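Long-range contacts in HydG protein (PDB 4RTB), which acts as a radical SAM maturase of [FeFe]-hydrogenase, probably using a [4Fe-4S] cluster and S-adenosylmethionine to form carbon monoxide and cyanide: residues 31-36 / 256-261; 70-75 / 303-308. All blocks are in the same frame, centred on the assembly; numbering follows the deposited sequence.

Contact 1 of 2, residues 31-36 / 256-261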
loop_
_atom_site.group_PDB
_atom_site.type_symbol
_atom_site.label_atom_id
_atom_site.label_comp_id
_atom_site.label_asym_id
_atom_site.label_seq_id
_atom_site.Cartn_x
_atom_site.Cartn_y
_atom_site.Cartn_z
ATOM N N ARG A 31 9.311 18.296 -16.517
ATOM C CA ARG A 31 10.329 18.296 -17.573
ATOM C C ARG A 31 10.520 16.883 -18.087
ATOM O O ARG A 31 10.452 16.633 -19.292
ATOM C CB ARG A 31 11.676 18.839 -17.084
ATOM C CG ARG A 31 11.623 19.703 -15.843
ATOM N N THR A 32 10.743 15.968 -17.147
ATOM C CA THR A 32 10.877 14.552 -17.444
ATOM C C THR A 32 9.736 14.086 -18.335
ATOM O O THR A 32 9.970 13.547 -19.420
ATOM C CB THR A 32 10.897 13.705 -16.157
ATOM O OG1 THR A 32 11.959 14.151 -15.304
ATOM C CG2 THR A 32 11.100 12.235 -16.489
ATOM N N TYR A 33 8.506 14.339 -17.891
ATOM C CA TYR A 33 7.328 13.893 -18.625
ATOM C C TYR A 33 7.335 14.435 -20.044
ATOM O O TYR A 33 6.884 13.767 -20.971
ATOM C CB TYR A 33 6.047 14.314 -17.909
ATOM C CG TYR A 33 4.786 13.923 -18.645
ATOM C CD1 TYR A 33 4.014 14.877 -19.294
ATOM C CD2 TYR A 33 4.373 12.598 -18.697
ATOM C CE1 TYR A 33 2.862 14.524 -19.970
ATOM C CE2 TYR A 33 3.222 12.236 -19.371
ATOM C CZ TYR A 33 2.472 13.204 -20.006
ATOM O OH TYR A 33 1.325 12.850 -20.679
ATOM N N GLU A 34 7.857 15.644 -20.218
ATOM C CA GLU A 34 7.998 16.198 -21.554
ATOM C C GLU A 34 9.047 15.403 -22.319
ATOM O O GLU A 34 8.762 14.850 -23.387
ATOM C CB GLU A 34 8.378 17.680 -21.498
ATOM N N ILE A 35 10.247 15.327 -21.744
ATOM C CA ILE A 35 11.385 14.680 -22.386
ATOM C C ILE A 35 11.021 13.285 -22.873
ATOM O O ILE A 35 11.129 12.992 -24.068
ATOM C CB ILE A 35 12.595 14.581 -21.437
ATOM C CG1 ILE A 35 13.067 15.975 -21.023
ATOM C CG2 ILE A 35 13.726 13.820 -22.102
ATOM C CD1 ILE A 35 14.246 15.960 -20.072
ATOM N N VAL A 36 10.574 12.447 -21.939
ATOM C CA VAL A 36 10.110 11.100 -22.244
ATOM C C VAL A 36 9.226 11.063 -23.488
ATOM O O VAL A 36 9.467 10.264 -24.398
ATOM C CB VAL A 36 9.329 10.496 -21.058
ATOM C CG1 VAL A 36 8.714 9.164 -21.448
ATOM C CG2 VAL A 36 10.231 10.335 -19.843
ATOM N N ASP A 256 -2.651 10.593 -16.815
ATOM C CA ASP A 256 -1.691 9.770 -17.541
ATOM C C ASP A 256 -0.824 9.010 -16.544
ATOM O O ASP A 256 -0.106 9.620 -15.753
ATOM C CB ASP A 256 -0.825 10.627 -18.466
ATOM C CG ASP A 256 -0.218 9.829 -19.603
ATOM O OD1 ASP A 256 0.916 9.327 -19.446
ATOM O OD2 ASP A 256 -0.877 9.703 -20.657
ATOM N N PRO A 257 -0.897 7.672 -16.579
ATOM C CA PRO A 257 -0.251 6.798 -15.593
ATOM C C PRO A 257 1.258 7.015 -15.548
ATOM O O PRO A 257 1.875 6.906 -14.482
ATOM C CB PRO A 257 -0.592 5.388 -16.093
ATOM C CG PRO A 257 -1.718 5.574 -17.067
ATOM C CD PRO A 257 -1.495 6.905 -17.682
ATOM N N LEU A 258 1.835 7.323 -16.706
ATOM C CA LEU A 258 3.254 7.627 -16.818
ATOM C C LEU A 258 3.648 8.755 -15.871
ATOM O O LEU A 258 4.642 8.662 -15.143
ATOM C CB LEU A 258 3.602 8.002 -18.262
ATOM C CG LEU A 258 4.991 8.589 -18.518
ATOM C CD1 LEU A 258 6.061 7.619 -18.060
ATOM C CD2 LEU A 258 5.174 8.940 -19.990
ATOM N N PHE A 259 2.846 9.812 -15.878
ATOM C CA PHE A 259 3.133 10.990 -15.077
ATOM C C PHE A 259 3.071 10.702 -13.578
ATOM O O PHE A 259 3.926 11.160 -12.823
ATOM C CB PHE A 259 2.169 12.120 -15.431
ATOM C CG PHE A 259 2.543 13.438 -14.825
ATOM C CD1 PHE A 259 3.392 14.302 -15.492
ATOM C CD2 PHE A 259 2.052 13.810 -13.586
ATOM C CE1 PHE A 259 3.742 15.516 -14.936
ATOM C CE2 PHE A 259 2.402 15.020 -13.025
ATOM C CZ PHE A 259 3.246 15.875 -13.701
ATOM N N GLU A 260 2.056 9.955 -13.151
ATOM C CA GLU A 260 1.898 9.622 -11.738
ATOM C C GLU A 260 3.011 8.687 -11.261
ATOM O O GLU A 260 3.548 8.857 -10.162
ATOM C CB GLU A 260 0.523 8.992 -11.483
ATOM C CG GLU A 260 -0.460 9.892 -10.736
ATOM C CD GLU A 260 -1.200 10.861 -11.645
ATOM O OE1 GLU A 260 -2.062 10.407 -12.430
ATOM O OE2 GLU A 260 -0.926 12.078 -11.570
ATOM N N LEU A 261 3.348 7.704 -12.094
ATOM C CA LEU A 261 4.455 6.794 -11.811
ATOM C C LEU A 261 5.762 7.555 -11.634
ATOM O O LEU A 261 6.511 7.315 -10.684
ATOM C CB LEU A 261 4.603 5.762 -12.931
ATOM C CG LEU A 261 5.918 4.977 -12.959
ATOM C CD1 LEU A 261 6.076 4.135 -11.701
ATOM C CD2 LEU A 261 5.990 4.107 -14.204
#
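Tyr33 reaches from helix 31-36 to the start of helix 257-261, meeting Leu258, Phe259 and the N-cap Asp256. Its CB lies 3.6 Å from Phe259 CD1, and its CG is closer still to the same carbon, at 3.5 Å. The Phe259 edge therefore points at the root of the tyrosine ring, over one face; this is a T-shaped pair with centroids 5.2 Å apart and planes at 84°. Farther out, Tyr33 CE2 meets Leu258 CD2 obliquely at 3.9 Å, and that methyl also packs against Val36 CG1 at 3.8 Å. At the tip, the hydroxyl OH of Tyr33 stands 3.6 Å from Asp256 CG, in van der Waals contact, while OD1 sits near the edge of the ring. Tyr33 CG stands anti to its own main-chain nitrogen (chi1 178°), which carries the ring toward 257-261; the axes of the 31-36 and 257-261 segments approach to 10.1 Å. The contact is largely apolar and mostly buried. Phe69 of helix 62-70 covers Leu258, and Asn212 lies against Phe259. Helix 257-275 connects the parallel strands 246-249 and 281-283, so the N-terminal helix 23-39 packs on the outside of a beta-alpha-beta unit.

Contact 2 of 2, residues 70-75 / 303-308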
loop_
_atom_site.group_PDB
_atom_site.type_symbol
_atom_site.label_atom_id
_atom_site.label_comp_id
_atom_site.label_asym_id
_atom_site.label_seq_id
_atom_site.Cartn_x
_atom_site.Cartn_y
_atom_site.Cartn_z
ATOM N N ALA A 70 6.186 3.615 -20.828
ATOM C CA ALA A 70 5.452 4.112 -21.987
ATOM C C ALA A 70 5.402 3.121 -23.149
ATOM O O ALA A 70 4.394 3.032 -23.851
ATOM C CB ALA A 70 6.057 5.429 -22.453
ATOM N N ASN A 71 6.487 2.376 -23.345
ATOM C CA ASN A 71 6.617 1.495 -24.505
ATOM C C ASN A 71 6.390 0.020 -24.186
ATOM O O ASN A 71 6.999 -0.524 -23.267
ATOM C CB ASN A 71 7.999 1.666 -25.136
ATOM C CG ASN A 71 8.256 3.086 -25.600
ATOM O OD1 ASN A 71 8.107 3.402 -26.781
ATOM N ND2 ASN A 71 8.643 3.952 -24.671
ATOM N N ASP A 72 5.524 -0.625 -24.962
ATOM C CA ASP A 72 5.233 -2.043 -24.768
ATOM C C ASP A 72 5.839 -2.918 -25.866
ATOM O O ASP A 72 5.273 -3.045 -26.951
ATOM C CB ASP A 72 3.719 -2.279 -24.705
ATOM C CG ASP A 72 3.082 -1.681 -23.464
ATOM O OD1 ASP A 72 1.844 -1.520 -23.446
ATOM O OD2 ASP A 72 3.819 -1.369 -22.506
ATOM N N THR A 73 6.993 -3.516 -25.582
ATOM C CA THR A 73 7.591 -4.492 -26.489
ATOM C C THR A 73 7.839 -5.795 -25.736
ATOM O O THR A 73 7.996 -5.788 -24.517
ATOM C CB THR A 73 8.916 -3.989 -27.101
ATOM O OG1 THR A 73 10.008 -4.317 -26.233
ATOM C CG2 THR A 73 8.878 -2.483 -27.326
ATOM N N GLU A 74 7.874 -6.910 -26.461
ATOM C CA GLU A 74 8.020 -8.225 -25.841
ATOM C C GLU A 74 9.294 -8.335 -25.006
ATOM O O GLU A 74 9.244 -8.675 -23.819
ATOM C CB GLU A 74 8.008 -9.319 -26.909
ATOM N N GLU A 75 10.429 -8.037 -25.630
ATOM C CA GLU A 75 11.725 -8.126 -24.964
ATOM C C GLU A 75 11.762 -7.253 -23.717
ATOM O O GLU A 75 12.080 -7.728 -22.626
ATOM C CB GLU A 75 12.852 -7.720 -25.919
ATOM N N ASP A 303 -4.142 -4.276 -17.278
ATOM C CA ASP A 303 -3.482 -5.224 -16.384
ATOM C C ASP A 303 -1.985 -5.289 -16.648
ATOM O O ASP A 303 -1.173 -5.279 -15.716
ATOM C CB ASP A 303 -4.092 -6.617 -16.536
ATOM C CG ASP A 303 -5.398 -6.765 -15.786
ATOM O OD1 ASP A 303 -5.445 -6.393 -14.595
ATOM O OD2 ASP A 303 -6.378 -7.251 -16.385
ATOM N N HIS A 304 -1.634 -5.357 -17.926
ATOM C CA HIS A 304 -0.241 -5.386 -18.339
ATOM C C HIS A 304 0.506 -4.150 -17.843
ATOM O O HIS A 304 1.557 -4.257 -17.204
ATOM C CB HIS A 304 -0.140 -5.484 -19.860
ATOM C CG HIS A 304 1.259 -5.647 -20.357
ATOM N ND1 HIS A 304 1.940 -6.843 -20.275
ATOM C CD2 HIS A 304 2.111 -4.765 -20.929
ATOM C CE1 HIS A 304 3.150 -6.692 -20.783
ATOM N NE2 HIS A 304 3.279 -5.440 -21.186
ATOM N N LYS A 305 -0.051 -2.981 -18.138
ATOM C CA LYS A 305 0.564 -1.725 -17.730
ATOM C C LYS A 305 0.657 -1.637 -16.210
ATOM O O LYS A 305 1.635 -1.125 -15.682
ATOM C CB LYS A 305 -0.214 -0.534 -18.291
ATOM C CG LYS A 305 0.613 0.358 -19.207
ATOM C CD LYS A 305 -0.167 0.751 -20.452
ATOM C CE LYS A 305 0.630 1.713 -21.324
ATOM N NZ LYS A 305 1.974 1.175 -21.679
ATOM N N PHE A 306 -0.352 -2.153 -15.517
ATOM C CA PHE A 306 -0.339 -2.210 -14.057
ATOM C C PHE A 306 0.865 -3.003 -13.548
ATOM O O PHE A 306 1.637 -2.526 -12.696
ATOM C CB PHE A 306 -1.635 -2.835 -13.540
ATOM C CG PHE A 306 -1.947 -2.495 -12.114
ATOM C CD1 PHE A 306 -1.604 -1.259 -11.593
ATOM C CD2 PHE A 306 -2.583 -3.411 -11.292
ATOM C CE1 PHE A 306 -1.893 -0.939 -10.280
ATOM C CE2 PHE A 306 -2.872 -3.101 -9.979
ATOM C CZ PHE A 306 -2.527 -1.862 -9.470
ATOM N N LYS A 307 1.016 -4.216 -14.081
ATOM C CA LYS A 307 2.160 -5.063 -13.762
ATOM C C LYS A 307 3.457 -4.303 -14.033
ATOM O O LYS A 307 4.424 -4.409 -13.273
ATOM C CB LYS A 307 2.105 -6.365 -14.568
ATOM C CG LYS A 307 0.939 -7.275 -14.184
ATOM C CD LYS A 307 0.357 -8.027 -15.383
ATOM C CE LYS A 307 1.252 -9.161 -15.859
ATOM N NZ LYS A 307 0.591 -9.965 -16.931
ATOM N N LYS A 308 3.458 -3.513 -15.104
ATOM C CA LYS A 308 4.589 -2.641 -15.405
ATOM C C LYS A 308 4.840 -1.596 -14.317
ATOM O O LYS A 308 5.995 -1.293 -14.006
ATOM C CB LYS A 308 4.378 -1.937 -16.743
ATOM C CG LYS A 308 5.092 -2.582 -17.906
ATOM C CD LYS A 308 4.988 -1.707 -19.134
ATOM C CE LYS A 308 5.951 -2.158 -20.206
ATOM N NZ LYS A 308 5.830 -1.303 -21.414
#
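Asp72, in the turn between helices 62-70 and 74-91, holds its carboxylate against two lysines of helix 303-308. Lys305 NZ lies 3.2 Å from Asp72 OD1, a salt bridge whose hydrogen bond is weak; its equally weak approach to OD2 is less sure. Lys308 completes the salt-bridge network from the OD2 side and also points its NZ at Asn71 O, but Lys308 NZ and Asp72 OD2 sit too close in the model, so this part of the network is doubtful. Beside the carboxylate, the edge of the His304 ring brings CD2 to 4.1 Å from Asp72 CG.

The two amino groups arrive differently. Lys305 kinks twice on its way to the carboxylate and meets the Asp72 side chain at about a right angle, whereas the outer part of Lys308 is straight. In the next shell, Lys305 makes a cation-pi contact with Phe69, and His304 NE2 hydrogen-bonds to Asp77 OD2. Lys308 NZ, as modelled, also hydrogen-bonds to Ala68 O near the C-terminal end of helix 62-70, where the helix dipole would probably stabilise a positive charge. Thr73 N-caps helix 74-91 through OG1 and Leu76 N. The whole is a surface salt-bridge network, tying an N-terminal interhelical turn to helix 303-316, which joins parallel strands 281-283 and 321-324 in the beta/alpha barrel expected of this radical SAM family.

Contacts 1 and 2 lie on the same side of the chain's centre, their centres about 15 Å apart and their nearest atoms about 4 Å apart without touching. Along the chain their segments alternate: 31-36, 70-75, 256-261, 303-308. Helix 62-70 bridges them, since Phe69 touches both Leu258 and Lys305. Leu261 links helices 257-275 and 303-316 directly. Of these two successive outer helices of the parallel-stranded core, 257-275 receives helix 23-39 through a buried aromatic contact, and 303-316 the turn after helix 62-70 through a charged surface one. Contact 1 comes nearer the S-adenosylmethionine site, with the Phe259 side chain about 11 Å from that of Glu209, an S-adenosylmethionine-binding residue.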